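Local coordinates for putative calcium binding protein (Streptomyces coelicolor, PDB 3AKB) that binds calcium ions through EF-hand loops and probably takes part in calcium-mediated regulation, at residues A35-A40 with T120-T125; A61-R66 with V82-D87; T11-D16 with S24-A29; P98-A103 with T152-A157; G105-D108 with A114-V117. The protein carries 2 engineered substitutions. All coordinates share one frame; numbering follows the deposited sequence. Where two conformers were deposited one is given.

Contact 1: A35-A40 with T120-T125. With CA (calcium ion), chain J.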
# COMPACT_ATOMS: atom_id res chain seq x y z
N ALA A 35 6.43 -13.33 3.04
CA ALA A 35 6.58 -14.64 2.43
C ALA A 35 7.29 -14.57 1.08
O ALA A 35 8.19 -15.40 0.79
CB ALA A 35 5.23 -15.31 2.30
N GLU A 36 6.96 -13.55 0.27
CA GLU A 36 7.57 -13.37 -1.04
C GLU A 36 9.10 -13.20 -0.93
O GLU A 36 9.85 -13.73 -1.77
CB GLU A 36 6.93 -12.16 -1.75
CG GLU A 36 7.61 -11.70 -3.06
CD GLU A 36 7.53 -12.74 -4.14
OE1 GLU A 36 6.46 -13.37 -4.28
OE2 GLU A 36 8.54 -12.95 -4.85
N PHE A 37 9.53 -12.44 0.07
CA PHE A 37 10.96 -12.14 0.27
C PHE A 37 11.66 -13.07 1.28
O PHE A 37 12.86 -12.92 1.52
CB PHE A 37 11.11 -10.68 0.65
CG PHE A 37 10.89 -9.77 -0.52
CD1 PHE A 37 11.93 -9.53 -1.42
CD2 PHE A 37 9.63 -9.23 -0.76
CE1 PHE A 37 11.69 -8.72 -2.54
CE2 PHE A 37 9.38 -8.44 -1.89
CZ PHE A 37 10.41 -8.18 -2.76
N GLY A 38 10.93 -14.01 1.86
CA GLY A 38 11.55 -14.93 2.83
C GLY A 38 12.06 -14.26 4.08
O GLY A 38 13.05 -14.71 4.70
N VAL A 39 11.36 -13.20 4.48
CA VAL A 39 11.69 -12.45 5.69
C VAL A 39 10.76 -12.91 6.82
O VAL A 39 9.55 -12.94 6.64
CB VAL A 39 11.57 -10.92 5.47
CG1 VAL A 39 11.77 -10.15 6.77
CG2 VAL A 39 12.56 -10.49 4.41
N ALA A 40 11.35 -13.32 7.94
CA ALA A 40 10.57 -13.89 9.04
C ALA A 40 9.69 -12.86 9.74
O ALA A 40 10.10 -11.72 9.98
CB ALA A 40 11.49 -14.56 10.07
N THR A 120 10.63 -4.36 -6.69
CA THR A 120 9.44 -3.55 -6.55
C THR A 120 8.24 -4.25 -7.20
O THR A 120 7.15 -4.28 -6.61
CB THR A 120 9.66 -2.17 -7.15
OG1 THR A 120 10.72 -1.55 -6.42
CG2 THR A 120 8.39 -1.30 -7.02
N ALA A 121 8.43 -4.82 -8.39
CA ALA A 121 7.36 -5.59 -9.03
C ALA A 121 6.89 -6.77 -8.17
O ALA A 121 5.67 -7.02 -8.06
CB ALA A 121 7.80 -6.05 -10.43
N ARG A 122 7.84 -7.47 -7.54
CA ARG A 122 7.51 -8.59 -6.63
C ARG A 122 6.66 -8.12 -5.48
O ARG A 122 5.71 -8.79 -5.08
CB ARG A 122 8.79 -9.21 -6.09
CG ARG A 122 9.53 -10.01 -7.12
CD ARG A 122 10.91 -10.45 -6.58
NE ARG A 122 10.83 -11.32 -5.41
CZ ARG A 122 11.88 -11.63 -4.64
NH1 ARG A 122 13.07 -11.11 -4.91
NH2 ARG A 122 11.74 -12.45 -3.61
N ALA A 123 7.02 -6.97 -4.92
CA ALA A 123 6.21 -6.40 -3.84
C ALA A 123 4.78 -6.15 -4.29
O ALA A 123 3.82 -6.54 -3.60
CB ALA A 123 6.83 -5.10 -3.28
N LEU A 124 4.63 -5.52 -5.45
CA LEU A 124 3.30 -5.24 -5.99
C LEU A 124 2.49 -6.51 -6.21
O LEU A 124 1.28 -6.51 -5.94
CB LEU A 124 3.43 -4.43 -7.27
CG LEU A 124 4.01 -3.03 -7.01
CD1 LEU A 124 4.11 -2.29 -8.35
CD2 LEU A 124 3.22 -2.23 -5.98
N THR A 125 3.13 -7.59 -6.69
CA THR A 125 2.39 -8.85 -6.86
C THR A 125 1.96 -9.43 -5.52
O THR A 125 0.87 -10.01 -5.39
CB THR A 125 3.11 -9.90 -7.70
OG1 THR A 125 4.29 -10.35 -7.03
CG2 THR A 125 3.43 -9.35 -9.07
CA CA J . 6.00 -11.74 -8.51
O HOH W 1 6.36 -14.05 -6.97
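One guanidinium group does two jobs at once here: that of Arg122 lies flat on the ring of Phe37 while two of its nitrogens hold Glu36 from the side. The planes of ring and guanidinium differ by 27° and their centres are 4.2 Å apart, with Phe37 CE1 over the middle of the group. Along the rim, Arg122 NE gives a straight salt-bridging hydrogen bond of 2.9 Å to Glu36 OE2, reaching it on the anti side, and Arg122 NH2 donates across 2.9 Å to Glu36 O, arriving from above the carbonyl plane. The carboxylate stands steeply to the guanidinium, 77° between planes. Glu36, bent at chi2 (64°), brings OE2 to Arg122 NE. The third nitrogen, NH1, is paired with Asp119. Phe37 also brings CE2 to 4.4 Å from Ala123 CB, a small residue that lets the ring come close to the helix. Beyond the salt bridge a calcium ion is bound by Thr125 OG1 at 2.6 Å and by a water, which in turn donates to Glu36 OE1 over 2.8 Å. The arginine charge is probably largely offset by the carboxylates of Glu36 and Asp119, so this surface joint between the end of helix 23-37 and helix 117-126 probably relies on directed polar bonds as much as on its cation-pi stack.

Contact 2: A61-R66 with V82-D87. With CA (calcium ion), chain F.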
# COMPACT_ATOMS: atom_id res chain seq x y z
N ALA A 61 -8.88 3.78 8.71
CA ALA A 61 -10.06 3.65 9.56
C ALA A 61 -10.44 5.02 10.14
O ALA A 61 -11.64 5.34 10.21
CB ALA A 61 -9.81 2.62 10.68
N GLY A 62 -9.44 5.82 10.53
CA GLY A 62 -9.70 7.17 11.08
C GLY A 62 -10.45 8.07 10.12
O GLY A 62 -11.30 8.90 10.53
N ILE A 63 -10.15 7.92 8.83
CA ILE A 63 -10.80 8.70 7.77
C ILE A 63 -12.17 8.13 7.38
O ILE A 63 -13.12 8.90 7.19
CB ILE A 63 -9.89 8.78 6.52
CG1 ILE A 63 -8.71 9.72 6.80
CG2 ILE A 63 -10.68 9.19 5.27
CD1 ILE A 63 -7.42 9.37 6.03
N ALA A 64 -12.27 6.81 7.28
CA ALA A 64 -13.37 6.14 6.56
C ALA A 64 -14.36 5.34 7.41
O ALA A 64 -15.51 5.15 6.99
CB ALA A 64 -12.80 5.22 5.47
N ASP A 65 -13.94 4.88 8.58
CA ASP A 65 -14.78 4.02 9.40
C ASP A 65 -15.69 4.87 10.27
O ASP A 65 -15.44 5.04 11.46
CB ASP A 65 -13.94 3.07 10.28
CG ASP A 65 -14.79 2.14 11.12
OD1 ASP A 65 -15.93 1.86 10.74
OD2 ASP A 65 -14.31 1.69 12.18
N ARG A 66 -16.77 5.36 9.68
CA ARG A 66 -17.58 6.37 10.37
C ARG A 66 -18.56 5.83 11.42
O ARG A 66 -19.01 6.59 12.28
CB ARG A 66 -18.21 7.36 9.37
CG ARG A 66 -17.21 8.39 8.79
CD ARG A 66 -16.52 9.23 9.90
NE ARG A 66 -15.18 9.69 9.51
CZ ARG A 66 -14.82 10.97 9.42
NH1 ARG A 66 -15.69 11.94 9.72
NH2 ARG A 66 -13.58 11.29 9.06
N VAL A 82 -13.13 8.74 -0.31
CA VAL A 82 -12.61 9.26 -1.58
C VAL A 82 -12.33 10.76 -1.55
O VAL A 82 -11.22 11.18 -1.90
CB VAL A 82 -13.52 8.90 -2.78
CG1 VAL A 82 -13.03 9.55 -4.08
CG2 VAL A 82 -13.61 7.40 -2.92
N LYS A 83 -13.32 11.56 -1.15
CA LYS A 83 -13.15 13.01 -1.07
C LYS A 83 -12.07 13.39 -0.07
O LYS A 83 -11.18 14.18 -0.37
CB LYS A 83 -14.46 13.74 -0.71
CG LYS A 83 -14.22 15.21 -0.32
CD LYS A 83 -15.50 16.03 -0.21
CE LYS A 83 -15.25 17.31 0.61
NZ LYS A 83 -14.99 17.04 2.07
N ARG A 84 -12.15 12.81 1.13
CA ARG A 84 -11.17 13.09 2.17
C ARG A 84 -9.75 12.74 1.71
O ARG A 84 -8.81 13.50 1.96
CB ARG A 84 -11.54 12.39 3.48
CG ARG A 84 -12.85 12.89 4.10
CD ARG A 84 -12.79 12.83 5.63
NE ARG A 84 -14.11 12.66 6.24
CZ ARG A 84 -14.93 13.65 6.58
NH1 ARG A 84 -14.60 14.91 6.36
NH2 ARG A 84 -16.10 13.37 7.13
N LEU A 85 -9.58 11.61 1.03
CA LEU A 85 -8.26 11.25 0.50
C LEU A 85 -7.79 12.24 -0.56
O LEU A 85 -6.62 12.65 -0.55
CB LEU A 85 -8.27 9.84 -0.09
CG LEU A 85 -8.37 8.69 0.91
CD1 LEU A 85 -8.47 7.37 0.17
CD2 LEU A 85 -7.20 8.69 1.88
N ARG A 86 -8.70 12.62 -1.45
CA ARG A 86 -8.41 13.59 -2.52
C ARG A 86 -8.04 14.96 -1.94
O ARG A 86 -7.14 15.62 -2.45
CB ARG A 86 -9.59 13.73 -3.49
CG ARG A 86 -9.40 14.84 -4.54
CD ARG A 86 -10.65 15.09 -5.38
NE ARG A 86 -11.16 13.86 -5.97
CZ ARG A 86 -12.37 13.36 -5.75
NH1 ARG A 86 -13.25 13.99 -4.97
NH2 ARG A 86 -12.71 12.23 -6.33
N ASP A 87 -8.73 15.35 -0.87
CA ASP A 87 -8.49 16.65 -0.23
C ASP A 87 -7.18 16.73 0.56
O ASP A 87 -6.50 17.76 0.51
CB ASP A 87 -9.67 17.06 0.65
CG ASP A 87 -10.90 17.48 -0.16
OD1 ASP A 87 -10.83 17.57 -1.41
OD2 ASP A 87 -11.94 17.73 0.47
CA CA F . -17.66 0.78 9.42
O HOH W 2 -15.42 9.68 5.65
O HOH W 3 -19.60 -0.60 8.62
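Arg84 reaches from helix 74-87 across to the end of helix 44-64, and its first side-chain carbon already touches: CB lies 3.8 Å from Ile63 CG2, the two side chains sliding past each other in opposite directions. With CG anti to the carbonyl carbon and the chain turned at chi2 (-147°), the aliphatic part runs on toward Arg66, where CD comes within 3.8 Å of Arg66 NH2. Next, NE lies over one face of the Arg66 guanidinium and makes a weak hydrogen bond to a water that also donates to Ile63 O. These helices flank the calcium loop of an EF-hand, a helix-loop-helix in which Asp65, just past the first helix, supplies OD1 to the ion at 2.4 Å, and Asp67, Asp69, the backbone carbonyl of Arg71 and Glu76 complete the protein ligands. At the tip, Arg84 NH2 comes to 3.0 Å from Arg66 NH1, donor against donor, with the guanidinium planes only 9° apart. Arginine suits such a meeting better than lysine, since its charge is spread over a flat group. Arg66 is steadied from its own side, where NE and NH2 both make weak bonds to Ile63 O. Were Arg84 an alanine, the guanidinium of Arg66 would probably lose the flat group lying against it, and the water one of its partners. Deeper down, Ile63 CD1 meets Leu85 CD2 at 4.2 Å, and Phe92 of helix 89-107 touches both of these branched apolar residues.

Contact 3: T11-D16 with S24-A29. With CA (calcium ion), chain E.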
# COMPACT_ATOMS: atom_id res chain seq x y z
N THR A 11 -10.37 -1.93 -4.05
CA THR A 11 -9.83 -3.27 -4.25
C THR A 11 -8.39 -3.39 -3.73
O THR A 11 -8.02 -4.43 -3.17
CB THR A 11 -9.91 -3.67 -5.75
OG1 THR A 11 -11.27 -3.65 -6.19
CG2 THR A 11 -9.34 -5.08 -5.99
N THR A 12 -7.59 -2.35 -3.91
CA THR A 12 -6.21 -2.36 -3.46
C THR A 12 -6.18 -2.54 -1.94
O THR A 12 -5.35 -3.27 -1.41
CB THR A 12 -5.47 -1.07 -3.86
OG1 THR A 12 -5.42 -0.99 -5.30
CG2 THR A 12 -4.05 -1.07 -3.30
N PHE A 13 -7.11 -1.91 -1.23
CA PHE A 13 -7.16 -2.04 0.24
C PHE A 13 -7.84 -3.35 0.67
O PHE A 13 -7.46 -3.97 1.67
CB PHE A 13 -7.91 -0.86 0.87
CG PHE A 13 -7.14 0.44 0.89
CD1 PHE A 13 -5.84 0.51 1.39
CD2 PHE A 13 -7.76 1.63 0.47
CE1 PHE A 13 -5.15 1.76 1.44
CE2 PHE A 13 -7.08 2.88 0.51
CZ PHE A 13 -5.77 2.93 1.00
N ASP A 14 -8.86 -3.75 -0.09
CA ASP A 14 -9.63 -4.96 0.22
C ASP A 14 -8.90 -6.17 -0.34
O ASP A 14 -9.36 -6.85 -1.26
CB ASP A 14 -11.05 -4.85 -0.35
CG ASP A 14 -11.91 -6.05 0.01
OD1 ASP A 14 -11.59 -6.72 1.03
OD2 ASP A 14 -12.90 -6.32 -0.73
N GLN A 15 -7.76 -6.47 0.30
CA GLN A 15 -6.84 -7.50 -0.15
C GLN A 15 -7.46 -8.88 -0.26
O GLN A 15 -7.10 -9.63 -1.17
CB GLN A 15 -5.59 -7.49 0.73
CG GLN A 15 -4.68 -6.30 0.45
CD GLN A 15 -3.82 -6.51 -0.79
OE1 GLN A 15 -3.18 -7.55 -0.93
NE2 GLN A 15 -3.78 -5.52 -1.67
N ASP A 16 -8.39 -9.23 0.65
CA ASP A 16 -9.03 -10.55 0.59
C ASP A 16 -10.32 -10.58 -0.24
O ASP A 16 -10.95 -11.65 -0.41
CB ASP A 16 -9.19 -11.14 2.00
CG ASP A 16 -10.24 -10.42 2.83
OD1 ASP A 16 -11.05 -9.62 2.30
OD2 ASP A 16 -10.26 -10.71 4.05
N SER A 24 -7.29 -7.13 9.12
CA SER A 24 -6.75 -8.38 8.59
C SER A 24 -6.37 -8.28 7.11
O SER A 24 -5.49 -9.00 6.63
CB SER A 24 -7.69 -9.56 8.81
OG SER A 24 -8.91 -9.33 8.16
N ASP A 25 -7.00 -7.37 6.37
CA ASP A 25 -6.58 -7.16 4.97
C ASP A 25 -5.14 -6.68 4.94
O ASP A 25 -4.33 -7.12 4.10
CB ASP A 25 -7.46 -6.10 4.30
CG ASP A 25 -8.83 -6.63 3.84
OD1 ASP A 25 -8.90 -7.64 3.08
OD2 ASP A 25 -9.85 -6.02 4.24
N PHE A 26 -4.83 -5.76 5.86
CA PHE A 26 -3.48 -5.16 5.97
C PHE A 26 -2.45 -6.14 6.52
O PHE A 26 -1.35 -6.23 5.99
CB PHE A 26 -3.56 -3.89 6.82
CG PHE A 26 -4.19 -2.72 6.12
CD1 PHE A 26 -3.38 -1.77 5.48
CD2 PHE A 26 -5.58 -2.55 6.12
CE1 PHE A 26 -3.95 -0.69 4.82
CE2 PHE A 26 -6.13 -1.46 5.45
CZ PHE A 26 -5.31 -0.54 4.80
N SER A 27 -2.80 -6.86 7.59
CA SER A 27 -1.87 -7.85 8.11
C SER A 27 -1.64 -8.97 7.10
O SER A 27 -0.55 -9.48 7.03
CB SER A 27 -2.31 -8.40 9.47
OG SER A 27 -3.55 -9.06 9.39
N GLY A 28 -2.67 -9.32 6.33
CA GLY A 28 -2.53 -10.36 5.30
C GLY A 28 -1.57 -9.92 4.19
O GLY A 28 -0.80 -10.75 3.65
N ALA A 29 -1.62 -8.63 3.86
CA ALA A 29 -0.72 -8.02 2.89
C ALA A 29 0.71 -8.08 3.41
O ALA A 29 1.63 -8.44 2.67
CB ALA A 29 -1.15 -6.56 2.56
CA CA E . -11.50 -7.46 3.18
O HOH W 4 -8.49 -10.88 5.97
O HOH W 5 -11.49 -8.64 5.22
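This is a largely buried, metal-centred contact that closes the first calcium loop of the chain, Asp25 at the start of helix 23-37 meeting the residues that follow helix 2-13. Asp25 takes the ion with both oxygens, OD1 at 2.6 Å and OD2 at 2.4 Å, while Asp14 OD1 binds it at 2.3 Å and Asp16 OD1 at 2.4 Å. Asn18, the carbonyl of His20 and a water complete seven oxygens. Asp25 OD1 serves twice, since it also accepts a nearly straight hydrogen bond (165°) of 2.9 Å from Asp16 N. The carboxylate of Asp16 is swung to the ion by placing CG between the backbone N and the carbonyl carbon (chi1 71°), and its OD2 accepts a bond from the bound water. Asp14 OD2, turned from the metal, is held by Gly19 N. Gln15 folds back over its own helix end, donating from NE2 to Thr12 O across 2.8 Å and also to Phe127 O, and its CG lies against Ala29. Below the loop Phe13 CD1 touches Phe26 CZ at 3.6 Å, the rings inclined by 33°, in an apolar layer that Leu60 and Ile21 extend. Ligands spaced along a twelve-residue loop between two helices mark an EF-hand, here with an aspartate in the twelfth position where glutamate is more common.

Contact 4: P98-A103 with T152-A157. With CA (calcium ion), chain I.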
# COMPACT_ATOMS: atom_id res chain seq x y z
N PRO A 98 5.49 4.84 7.53
CA PRO A 98 6.14 3.71 8.24
C PRO A 98 6.00 2.38 7.52
O PRO A 98 6.98 1.62 7.43
CB PRO A 98 5.42 3.70 9.60
CG PRO A 98 5.03 5.18 9.75
CD PRO A 98 4.55 5.58 8.40
N PHE A 99 4.81 2.11 6.98
CA PHE A 99 4.61 0.90 6.18
C PHE A 99 5.53 0.89 4.95
O PHE A 99 6.21 -0.10 4.66
CB PHE A 99 3.16 0.76 5.72
CG PHE A 99 2.92 -0.42 4.80
CD1 PHE A 99 2.93 -1.72 5.30
CD2 PHE A 99 2.70 -0.22 3.43
CE1 PHE A 99 2.71 -2.82 4.45
CE2 PHE A 99 2.47 -1.32 2.59
CZ PHE A 99 2.48 -2.60 3.10
N LEU A 100 5.54 1.99 4.21
CA LEU A 100 6.34 2.04 2.99
C LEU A 100 7.84 1.95 3.26
O LEU A 100 8.58 1.28 2.55
CB LEU A 100 5.98 3.29 2.17
CG LEU A 100 4.52 3.36 1.69
CD1 LEU A 100 4.22 4.76 1.12
CD2 LEU A 100 4.22 2.30 0.65
N HIS A 101 8.29 2.59 4.34
CA HIS A 101 9.69 2.48 4.74
C HIS A 101 10.06 1.04 5.08
O HIS A 101 11.11 0.51 4.67
CB HIS A 101 9.94 3.37 5.95
CG HIS A 101 11.39 3.49 6.32
ND1 HIS A 101 12.00 2.74 7.31
CD2 HIS A 101 12.35 4.30 5.82
CE1 HIS A 101 13.28 3.08 7.38
NE2 HIS A 101 13.51 4.03 6.50
N ALA A 102 9.18 0.39 5.85
CA ALA A 102 9.39 -1.01 6.24
C ALA A 102 9.37 -1.96 5.04
O ALA A 102 10.13 -2.94 5.00
CB ALA A 102 8.36 -1.42 7.29
N ALA A 103 8.51 -1.66 4.07
CA ALA A 103 8.39 -2.45 2.86
C ALA A 103 9.67 -2.34 2.05
O ALA A 103 10.17 -3.34 1.53
CB ALA A 103 7.17 -1.98 2.04
N THR A 152 11.57 8.32 -1.78
CA THR A 152 11.17 9.61 -2.35
C THR A 152 10.38 9.43 -3.65
O THR A 152 9.71 10.36 -4.13
CB THR A 152 12.36 10.57 -2.55
OG1 THR A 152 13.30 9.97 -3.45
CG2 THR A 152 13.04 10.86 -1.22
N GLU A 153 10.45 8.22 -4.21
CA GLU A 153 9.63 7.87 -5.38
C GLU A 153 8.29 7.27 -4.95
O GLU A 153 7.24 7.69 -5.44
CB GLU A 153 10.40 6.95 -6.35
CG GLU A 153 11.56 7.71 -7.07
CD GLU A 153 12.57 6.84 -7.78
OE1 GLU A 153 12.82 5.71 -7.34
OE2 GLU A 153 13.18 7.28 -8.81
N ILE A 154 8.31 6.33 -4.01
CA ILE A 154 7.06 5.65 -3.65
C ILE A 154 6.09 6.45 -2.80
O ILE A 154 4.88 6.27 -2.94
CB ILE A 154 7.28 4.22 -3.09
CG1 ILE A 154 7.93 4.22 -1.69
CG2 ILE A 154 8.11 3.38 -4.04
CD1 ILE A 154 7.94 2.82 -1.07
N VAL A 155 6.57 7.31 -1.91
CA VAL A 155 5.62 8.00 -1.05
C VAL A 155 4.72 8.96 -1.85
O VAL A 155 3.50 8.88 -1.73
CB VAL A 155 6.27 8.63 0.21
CG1 VAL A 155 5.23 9.37 1.06
CG2 VAL A 155 6.92 7.53 1.05
N PRO A 156 5.29 9.84 -2.70
CA PRO A 156 4.39 10.66 -3.53
C PRO A 156 3.56 9.85 -4.55
O PRO A 156 2.43 10.23 -4.86
CB PRO A 156 5.34 11.63 -4.25
CG PRO A 156 6.64 11.00 -4.20
CD PRO A 156 6.71 10.19 -2.93
N ALA A 157 4.10 8.74 -5.06
CA ALA A 157 3.28 7.88 -5.96
C ALA A 157 2.07 7.30 -5.21
O ALA A 157 0.98 7.19 -5.77
CB ALA A 157 4.11 6.77 -6.54
CA CA I . 14.95 5.61 -9.01
O HOH W 6 16.15 6.44 -7.29
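Leu100 of helix 89-107 meets Ile154 and Val155 of helix 151-161 chiefly through methyl and methylene groups, with no hydrogen bond between them. The conformation that stands out is that of Ile154: its CG1 sits between the backbone N and the carbonyl carbon (chi1 69°), a position seldom favoured in a helix. From there the chain runs out extended (chi2 172°), which carries CD1 to 3.8 Å from Leu100 CB. Leu100 keeps CG anti to its carbonyl carbon (chi1 -62°), a common helical choice, and slides past Ile154 in the opposite direction while its two methyls part. Leu100 CD2 stays near Ile154 CD1, at 4.1 Å, and Leu100 CD1 turns to Val155 CG2, 3.9 Å away. Just before this pair stands Glu153, which belongs to the last EF-hand: in the twelfth place of the loop it grips calcium through OE1 at 2.7 Å and OE2 at 2.4 Å, and Gly150 N is hydrogen-bonded to OE1. Successive positions of the same helix thus point to the metal and to the neighbouring helix. Branched residues suit these positions, having methyls enough to reach several neighbours: Phe158 lies on Leu100, Leu104 on Ile154, and Ala93 and Arg97 on Val155.

Contact 5: G105-D108 with A114-V117. With CA (calcium ion), chain C.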
# COMPACT_ATOMS: atom_id res chain seq x y z
N GLY A 105 12.58 -1.90 3.27
CA GLY A 105 13.58 -2.71 4.00
C GLY A 105 13.43 -4.19 3.67
O GLY A 105 14.42 -4.91 3.50
N VAL A 106 12.18 -4.65 3.60
CA VAL A 106 11.93 -6.04 3.25
C VAL A 106 12.39 -6.41 1.85
O VAL A 106 12.92 -7.52 1.63
CB VAL A 106 10.42 -6.38 3.44
CG1 VAL A 106 10.07 -7.74 2.89
CG2 VAL A 106 10.07 -6.33 4.91
N ALA A 107 12.18 -5.48 0.91
CA ALA A 107 12.48 -5.71 -0.50
C ALA A 107 13.95 -5.44 -0.88
O ALA A 107 14.36 -5.68 -2.03
CB ALA A 107 11.52 -4.90 -1.40
N ASP A 108 14.73 -4.94 0.07
CA ASP A 108 16.18 -4.75 -0.11
C ASP A 108 16.90 -6.05 0.21
O ASP A 108 17.14 -6.36 1.37
CB ASP A 108 16.65 -3.61 0.81
CG ASP A 108 18.16 -3.47 0.83
OD1 ASP A 108 18.82 -4.05 -0.06
OD2 ASP A 108 18.66 -2.71 1.70
N ALA A 114 18.90 -0.01 -0.97
CA ALA A 114 18.26 0.24 -2.24
C ALA A 114 17.44 -0.96 -2.70
O ALA A 114 17.71 -2.09 -2.32
CB ALA A 114 19.28 0.62 -3.28
N VAL A 115 16.42 -0.69 -3.51
CA VAL A 115 15.52 -1.74 -3.97
C VAL A 115 15.45 -1.65 -5.51
O VAL A 115 15.29 -0.56 -6.06
CB VAL A 115 14.10 -1.54 -3.38
CG1 VAL A 115 13.11 -2.53 -3.97
CG2 VAL A 115 14.16 -1.68 -1.88
N THR A 116 15.59 -2.79 -6.17
CA THR A 116 15.50 -2.80 -7.63
C THR A 116 14.06 -2.65 -8.14
O THR A 116 13.09 -2.96 -7.45
CB THR A 116 16.08 -4.10 -8.22
OG1 THR A 116 15.27 -5.20 -7.82
CG2 THR A 116 17.52 -4.34 -7.73
N VAL A 117 13.93 -2.22 -9.40
CA VAL A 117 12.64 -2.28 -10.09
C VAL A 117 12.03 -3.71 -10.07
O VAL A 117 10.82 -3.89 -9.82
CB VAL A 117 12.81 -1.75 -11.55
CG1 VAL A 117 11.56 -2.05 -12.39
CG2 VAL A 117 13.05 -0.25 -11.53
CA CA C . 19.43 -3.57 -2.24
O HOH W 7 15.87 -5.07 -4.32
O HOH W 8 20.23 -3.33 -4.43
O HOH W 9 18.37 -5.43 -3.12
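Two flat groups, the carboxylate of Asp108 and the carbonyl of Ala114, meet around a shared calcium ion. Ala114 O lies on one side of the carboxylate plane, 3.5 Å from Asp108 CG, and the ion is displaced to that same side. Asp108 OD1 and Ala114 O each bind the metal at 2.3 Å. Their approach to 3.2 Å (Asp108 OD1 to Ala114 O) is no hydrogen bond; it is probably tolerated because both coordinate the same cation. Gly113 N holds Asp108 OD2, and Gly111 N donates to OD1, which fixes the rotation of the group. The pattern is that of an EF-hand loop, with aspartate in the first place and a backbone carbonyl in the seventh; Asp110, Asp112 and two waters fill the other sites. Val115, in the eighth place, is backbone-bonded to Val149, as paired EF-hand loops commonly are. Val115 CG1, anti to the backbone N (chi1 174°), packs 3.8 Å from Ala107 CB, and Val115 CG2 lies at 3.8 Å from Asp108 N. A glycine in place of Val115 would be likely to open a gap beside Ala107 and take the methyl away from Asp108 N. Farther along, a water donates to Ala107 O over 2.8 Å and accepts from Thr116 N at 2.9 Å.

In the fold
Contacts 3 and 4 are buried, contact 1 lies at the surface, and contacts 2 and 5 are partly buried on opposite sides of the chain's centre. Helix 23-37 serves both contacts 1 and 3, at its two ends, and helix 89-107 is shared by contacts 4 and 5. The chemistry follows position: contact 4 is purely apolar, contacts 3 and 5 combine metal ligation with hydrophobic packing, and contacts 1 and 2 place arginines toward the solvent side, paired with acids in the first and set against another arginine in the second. Contacts 1 and 5 touch directly, Phe37 packing on Val106 and Ala107, whereas contacts 2 and 5 stand about 30 Å apart between centres.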